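Side-chain contacts in Amuc_1102 (Akkermansia muciniphila, PDB 7DSZ), which is of unknown function but adopts an immunoglobulin-like fold related to archaeal type IV pilus proteins, consistent with a pilus-associated role: residues 176-179 with 180-184; 187-190 with 191-195. All coordinates share one frame; numbering follows the deposited sequence.

Overall arrangement
Both contacts lie in the long loop that joins strand 169-171 to strand 195-196, and they follow in series, contact 1 coming first along the chain. Their centres are about 13 Å apart, and each is a local turn, one at residues 179-183 and the other at 189-192. Lys180 connects them: its NZ donates to Phe188 O at 2.7 Å, and its side chain reaches Tyr193. Both turns rest against strand 109-115 of the three-stranded antiparallel sheet. The loop then enters strand 195-196, which pairs antiparallel with strand 91-104 of the mixed sheet. The connection thus spans both sheets of the immunoglobulin-like fold, and it also touches neighbouring subunits.

Contact 1: residues 176-179 with 180-184; sequences PLLN and KDETP
The carboxylate of Glu182 lies stacked on the carboxamide of Asn179, the two planes only 19° apart, with Glu182 CD 3.7 Å from Asn179 ND2. Glu182 OE1, on its anti side, takes a nearly straight hydrogen bond from Asn179 N (2.9 Å, 169°). In return Asn179 OD1 accepts two weak bonds, from Asp181 N at 2.9 Å and Glu182 N at 3.1 Å; a chi1 of 76° swings CG between the backbone N and the carbonyl carbon, bringing OD1 over these amides. The reciprocal pattern resembles a capping box, with one half weak, at the start of a short 3-10 turn; the firmer bond of Glu182 N goes to Asn179 O. Lys96, from strand 91-104, forms a salt bridge with the same OE1, which probably favours the charged carboxylate. A glutamine in place of Glu182 would probably leave Lys96 without its countercharge. Lys180 O is gripped twice from one face of its plane, by Thr183 N and by Thr183 OG1 at 2.8 Å; OG1 also bonds Phe185 N. With OG1 so placed, Thr183 CG2 lies against Asn179 O and 3.9 Å from Leu178 CB, and both side chains pack on Trp51 of strand 50-63.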
ATOM      1  N   PRO C 176      13.734  -8.056   0.822  1.00 21.02           N
ATOM      2  CA  PRO C 176      13.458  -6.635   0.580  1.00 21.43           C
ATOM      3  C   PRO C 176      13.445  -5.819   1.868  1.00 18.93           C
ATOM      4  O   PRO C 176      12.826  -6.194   2.868  1.00 16.90           O
ATOM      5  CB  PRO C 176      12.080  -6.644  -0.100  1.00 23.21           C
ATOM      6  CG  PRO C 176      11.478  -7.964   0.222  1.00 26.74           C
ATOM      7  CD  PRO C 176      12.600  -8.931   0.460  1.00 18.97           C
ATOM      8  N   LEU C 177      14.166  -4.707   1.826  1.00 18.58           N
ATOM      9  CA  LEU C 177      14.071  -3.693   2.861  1.00 19.26           C
ATOM     10  C   LEU C 177      12.767  -2.944   2.682  1.00 20.05           C
ATOM     11  O   LEU C 177      12.407  -2.576   1.563  1.00 21.57           O
ATOM     12  CB  LEU C 177      15.234  -2.720   2.747  1.00 20.54           C
ATOM     13  CG  LEU C 177      16.536  -3.178   3.383  1.00 23.51           C
ATOM     14  CD1 LEU C 177      17.627  -2.161   3.050  1.00 22.35           C
ATOM     15  CD2 LEU C 177      16.316  -3.311   4.885  1.00 21.04           C
ATOM     16  N   LEU C 178      12.060  -2.712   3.783  1.00 17.34           N
ATOM     17  CA  LEU C 178      10.735  -2.128   3.723  1.00 16.51           C
ATOM     18  C   LEU C 178      10.729  -0.792   4.450  1.00 18.95           C
ATOM     19  O   LEU C 178      11.435  -0.618   5.443  1.00 16.71           O
ATOM     20  CB  LEU C 178       9.728  -3.049   4.368  1.00 14.19           C
ATOM     21  CG  LEU C 178       9.718  -4.453   3.745  1.00 18.10           C
ATOM     22  CD1 LEU C 178       8.929  -5.408   4.635  1.00 20.48           C
ATOM     23  CD2 LEU C 178       9.072  -4.360   2.387  1.00 22.33           C
ATOM     24  N   ASN C 179       9.935   0.142   3.947  1.00 16.21           N
ATOM     25  CA  ASN C 179       9.711   1.349   4.735  1.00 15.67           C
ATOM     26  C   ASN C 179       8.571   1.080   5.717  1.00 15.21           C
ATOM     27  O   ASN C 179       7.884   0.052   5.658  1.00 16.89           O
ATOM     28  CB  ASN C 179       9.491   2.583   3.823  1.00 14.58           C
ATOM     29  CG  ASN C 179       8.093   2.638   3.160  1.00 16.24           C
ATOM     30  OD1 ASN C 179       7.086   2.311   3.756  1.00 17.28           O
ATOM     31  ND2 ASN C 179       8.056   3.111   1.915  1.00 17.78           N
ATOM     32  N   LYS C 180       8.397   2.010   6.664  1.00 12.96           N
ATOM     33  CA  LYS C 180       7.477   1.778   7.767  1.00 14.97           C
ATOM     34  C   LYS C 180       6.052   1.549   7.285  1.00 16.40           C
ATOM     35  O   LYS C 180       5.321   0.735   7.865  1.00 16.01           O
ATOM     36  CB  LYS C 180       7.546   2.973   8.739  1.00 14.35           C
ATOM     37  CG  LYS C 180       6.612   2.874   9.923  1.00 16.86           C
ATOM     38  CD  LYS C 180       7.005   3.942  10.966  1.00 18.97           C
ATOM     39  CE  LYS C 180       6.074   3.930  12.176  1.00 18.65           C
ATOM     40  NZ  LYS C 180       4.758   4.548  11.852  1.00 19.33           N
ATOM     41  N   ASP C 181       5.631   2.260   6.223  1.00 16.08           N
ATOM     42  CA  ASP C 181       4.277   2.103   5.704  1.00 18.40           C
ATOM     43  C   ASP C 181       4.097   0.811   4.936  1.00 21.48           C
ATOM     44  O   ASP C 181       2.965   0.488   4.565  1.00 21.02           O
ATOM     45  CB  ASP C 181       3.896   3.301   4.819  1.00 16.48           C
ATOM     46  CG  ASP C 181       3.628   4.561   5.642  1.00 22.29           C
ATOM     47  OD1 ASP C 181       3.305   4.427   6.844  1.00 24.64           O
ATOM     48  OD2 ASP C 181       3.738   5.678   5.102  1.00 23.08           O
ATOM     49  N   GLU C 182       5.178   0.070   4.705  1.00 16.65           N
ATOM     50  CA  GLU C 182       5.131  -1.265   4.125  1.00 19.44           C
ATOM     51  C   GLU C 182       5.220  -2.373   5.173  1.00 22.11           C
ATOM     52  O   GLU C 182       5.508  -3.528   4.825  1.00 22.44           O
ATOM     53  CB  GLU C 182       6.261  -1.409   3.110  1.00 19.31           C
ATOM     54  CG  GLU C 182       6.144  -0.421   1.947  1.00 19.40           C
ATOM     55  CD  GLU C 182       7.366  -0.426   1.022  1.00 23.85           C
ATOM     56  OE1 GLU C 182       8.524  -0.492   1.502  1.00 19.03           O
ATOM     57  OE2 GLU C 182       7.163  -0.345  -0.208  1.00 27.63           O
ATOM     58  N   THR C 183       4.967  -2.058   6.435  1.00 18.35           N
ATOM     59  CA  THR C 183       5.046  -2.988   7.549  1.00 17.02           C
ATOM     60  C   THR C 183       3.810  -2.847   8.422  1.00 21.36           C
ATOM     61  O   THR C 183       3.079  -1.855   8.324  1.00 17.45           O
ATOM     62  CB  THR C 183       6.281  -2.732   8.435  1.00 15.76           C
ATOM     63  OG1 THR C 183       6.044  -1.552   9.222  1.00 18.34           O
ATOM     64  CG2 THR C 183       7.561  -2.574   7.609  1.00 18.27           C
ATOM     65  N   PRO C 184       3.569  -3.806   9.321  1.00 19.22           N
ATOM     66  CA  PRO C 184       2.477  -3.639  10.296  1.00 20.22           C
ATOM     67  C   PRO C 184       2.722  -2.530  11.305  1.00 17.92           C
ATOM     68  O   PRO C 184       1.823  -2.242  12.110  1.00 17.84           O
ATOM     69  CB  PRO C 184       2.395  -5.011  10.993  1.00 23.00           C
ATOM     70  CG  PRO C 184       3.623  -5.751  10.602  1.00 28.05           C
ATOM     71  CD  PRO C 184       4.107  -5.181   9.314  1.00 21.00           C
TER

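Contact 2: residues 187-190 with 191-195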
ATOM      1  N   VAL C 187       0.862   2.340  11.317  1.00 19.88           N
ATOM      2  CA  VAL C 187       0.056   3.325  12.046  1.00 20.28           C
ATOM      3  C   VAL C 187       0.524   3.552  13.477  1.00 23.65           C
ATOM      4  O   VAL C 187      -0.086   4.363  14.188  1.00 23.06           O
ATOM      5  CB  VAL C 187      -1.436   2.939  12.076  1.00 20.70           C
ATOM      6  CG1 VAL C 187      -1.948   2.662  10.634  1.00 21.66           C
ATOM      7  CG2 VAL C 187      -1.667   1.759  12.991  1.00 21.02           C
ATOM      8  N   PHE C 188       1.590   2.891  13.918  1.00 18.36           N
ATOM      9  CA  PHE C 188       2.057   2.999  15.295  1.00 18.33           C
ATOM     10  C   PHE C 188       3.279   3.900  15.392  1.00 17.44           C
ATOM     11  O   PHE C 188       3.992   4.112  14.415  1.00 19.66           O
ATOM     12  CB  PHE C 188       2.373   1.612  15.842  1.00 18.01           C
ATOM     13  CG  PHE C 188       1.150   0.747  15.962  1.00 19.89           C
ATOM     14  CD1 PHE C 188       0.308   0.888  17.061  1.00 23.20           C
ATOM     15  CD2 PHE C 188       0.809  -0.146  14.966  1.00 22.97           C
ATOM     16  CE1 PHE C 188      -0.834   0.112  17.181  1.00 27.65           C
ATOM     17  CE2 PHE C 188      -0.353  -0.920  15.075  1.00 26.01           C
ATOM     18  CZ  PHE C 188      -1.164  -0.783  16.196  1.00 24.31           C
ATOM     19  N   TRP C 189       3.507   4.440  16.598  1.00 18.01           N
ATOM     20  CA  TRP C 189       4.602   5.385  16.827  1.00 18.72           C
ATOM     21  C   TRP C 189       4.617   6.468  15.758  1.00 17.55           C
ATOM     22  O   TRP C 189       5.671   6.839  15.232  1.00 18.03           O
ATOM     23  CB  TRP C 189       5.959   4.679  16.862  1.00 17.60           C
ATOM     24  CG  TRP C 189       6.176   3.704  17.979  1.00 19.35           C
ATOM     25  CD1 TRP C 189       5.292   3.331  18.962  1.00 20.50           C
ATOM     26  CD2 TRP C 189       7.390   2.999  18.235  1.00 17.98           C
ATOM     27  NE1 TRP C 189       5.894   2.406  19.801  1.00 21.87           N
ATOM     28  CE2 TRP C 189       7.179   2.189  19.365  1.00 23.24           C
ATOM     29  CE3 TRP C 189       8.635   2.959  17.592  1.00 17.51           C
ATOM     30  CZ2 TRP C 189       8.167   1.354  19.871  1.00 20.74           C
ATOM     31  CZ3 TRP C 189       9.626   2.129  18.105  1.00 19.07           C
ATOM     32  CH2 TRP C 189       9.381   1.342  19.234  1.00 21.48           C
ATOM     33  N   TYR C 190       3.436   6.997  15.439  1.00 17.85           N
ATOM     34  CA  TYR C 190       3.326   7.813  14.241  1.00 22.02           C
ATOM     35  C   TYR C 190       4.156   9.087  14.361  1.00 25.74           C
ATOM     36  O   TYR C 190       4.797   9.507  13.387  1.00 28.99           O
ATOM     37  CB  TYR C 190       1.857   8.129  13.937  1.00 20.89           C
ATOM     38  CG  TYR C 190       1.722   8.902  12.641  1.00 23.66           C
ATOM     39  CD1 TYR C 190       1.717   8.235  11.412  1.00 29.46           C
ATOM     40  CD2 TYR C 190       1.646  10.301  12.635  1.00 29.58           C
ATOM     41  CE1 TYR C 190       1.619   8.935  10.205  1.00 29.67           C
ATOM     42  CE2 TYR C 190       1.546  11.016  11.435  1.00 24.71           C
ATOM     43  CZ  TYR C 190       1.527  10.323  10.222  1.00 26.59           C
ATOM     44  OH  TYR C 190       1.454  10.997   9.015  1.00 27.07           O
ATOM     45  N   ASP C 191       4.216   9.675  15.561  1.00 20.24           N
ATOM     46  CA  ASP C 191       4.930  10.937  15.758  1.00 24.89           C
ATOM     47  C   ASP C 191       6.446  10.805  15.804  1.00 23.68           C
ATOM     48  O   ASP C 191       7.131  11.834  15.891  1.00 22.49           O
ATOM     49  CB  ASP C 191       4.466  11.599  17.051  1.00 28.49           C
ATOM     50  CG  ASP C 191       3.114  12.220  16.902  1.00 46.38           C
ATOM     51  OD1 ASP C 191       2.706  12.387  15.730  1.00 43.56           O
ATOM     52  OD2 ASP C 191       2.468  12.531  17.924  1.00 51.61           O
ATOM     53  N   ARG C 192       6.985   9.584  15.795  1.00 16.75           N
ATOM     54  CA  ARG C 192       8.426   9.398  15.941  1.00 17.95           C
ATOM     55  C   ARG C 192       9.188   9.703  14.656  1.00 19.26           C
ATOM     56  O   ARG C 192      10.393   9.999  14.712  1.00 16.80           O
ATOM     57  CB  ARG C 192       8.697   7.958  16.410  1.00 17.58           C
ATOM     58  CG  ARG C 192      10.174   7.534  16.485  1.00 16.05           C
ATOM     59  CD  ARG C 192      10.268   6.120  17.070  1.00 15.33           C
ATOM     60  NE  ARG C 192      11.612   5.550  17.028  1.00 16.89           N
ATOM     61  CZ  ARG C 192      12.456   5.590  18.054  1.00 18.79           C
ATOM     62  NH1 ARG C 192      12.084   6.188  19.191  1.00 18.72           N
ATOM     63  NH2 ARG C 192      13.662   5.038  17.958  1.00 17.34           N
ATOM     64  N   TYR C 193       8.518   9.652  13.508  1.00 17.13           N
ATOM     65  CA  TYR C 193       9.135   9.742  12.197  1.00 15.39           C
ATOM     66  C   TYR C 193       8.371  10.739  11.340  1.00 15.81           C
ATOM     67  O   TYR C 193       7.172  10.954  11.547  1.00 17.84           O
ATOM     68  CB  TYR C 193       9.103   8.386  11.478  1.00 17.70           C
ATOM     69  CG  TYR C 193       9.446   7.172  12.313  1.00 14.69           C
ATOM     70  CD1 TYR C 193       8.463   6.508  13.042  1.00 15.92           C
ATOM     71  CD2 TYR C 193      10.746   6.662  12.329  1.00 18.40           C
ATOM     72  CE1 TYR C 193       8.773   5.378  13.779  1.00 16.84           C
ATOM     73  CE2 TYR C 193      11.063   5.532  13.077  1.00 18.26           C
ATOM     74  CZ  TYR C 193      10.060   4.899  13.782  1.00 15.93           C
ATOM     75  OH  TYR C 193      10.316   3.779  14.536  1.00 16.44           O
ATOM     76  N   PRO C 194       9.009  11.314  10.328  1.00 15.94           N
ATOM     77  CA  PRO C 194       8.242  12.114   9.366  1.00 16.10           C
ATOM     78  C   PRO C 194       7.344  11.234   8.506  1.00 18.21           C
ATOM     79  O   PRO C 194       7.464  10.004   8.454  1.00 18.44           O
ATOM     80  CB  PRO C 194       9.316  12.803   8.512  1.00 19.04           C
ATOM     81  CG  PRO C 194      10.644  12.516   9.202  1.00 19.43           C
ATOM     82  CD  PRO C 194      10.434  11.240   9.958  1.00 17.75           C
ATOM     83  N   GLU C 195       6.427  11.905   7.811  1.00 15.78           N
ATOM     84  CA  GLU C 195       5.584  11.257   6.812  1.00 13.70           C
ATOM     85  C   GLU C 195       6.432  10.700   5.672  1.00 17.62           C
ATOM     86  O   GLU C 195       7.418  11.313   5.258  1.00 17.90           O
ATOM     87  CB  GLU C 195       4.577  12.280   6.270  1.00 17.08           C
ATOM     88  CG  GLU C 195       3.643  11.769   5.184  1.00 19.16           C
ATOM     89  CD  GLU C 195       2.693  12.854   4.674  1.00 19.56           C
ATOM     90  OE1 GLU C 195       2.696  13.971   5.235  1.00 19.41           O
ATOM     91  OE2 GLU C 195       1.935  12.565   3.730  1.00 20.58           O
TER
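Trp189 and Arg192 run side by side, pointing the same way, across a type I beta turn at 189-192 in the loop leading to strand 195-196. The turn is closed by Arg192 N donating to Trp189 O (3.1 Å, 163°). Close packing centres on buried Tyr193, which has Tyr110, Ser112 and Tyr114 of strand 109-115 beside it and Arg192 CG 3.7 Å above its ring plane, over the centre. With CG trans to the backbone N (chi1 174°) and the chain extended as far as NE, Arg192 also passes along the indole, its CD 3.6 Å from Trp189 CE3. Trp189 CZ3 comes over one face of the guanidinium, though the planes are 56° apart, too steep for a flat stack. Tyr193 meanwhile reaches the rim of the indole, its OH at the edge and in the indole plane, 3.6 Å from Trp189 CE3. Glu55 of strand 50-63 holds both polar ends, in a salt bridge to Arg192 NE and a hydrogen bond with Tyr193 OH, and Tyr110 adds a cation-pi contact to Arg192.

The solvent side is looser. The indole of Trp189 is itself exposed, with a cation-pi contact to Arg31. Tyr190 and Asp191 cross at about a right angle, and their side chains come together at the ring edge, where Asp191 OD1 is 3.9 Å from Tyr190 CD2. Asp191 is exposed, with Lys49 of the third subunit packing nearby. Farther along, Tyr190 OH approaches Glu195 CB no closer than 4.4 Å, while Glu195 OE1 hydrogen-bonds to Ser116 OG of the third subunit. Back on the tight side, Trp189 O also faces the edge of the Tyr193 ring, 3.6 Å from Tyr193 CD1.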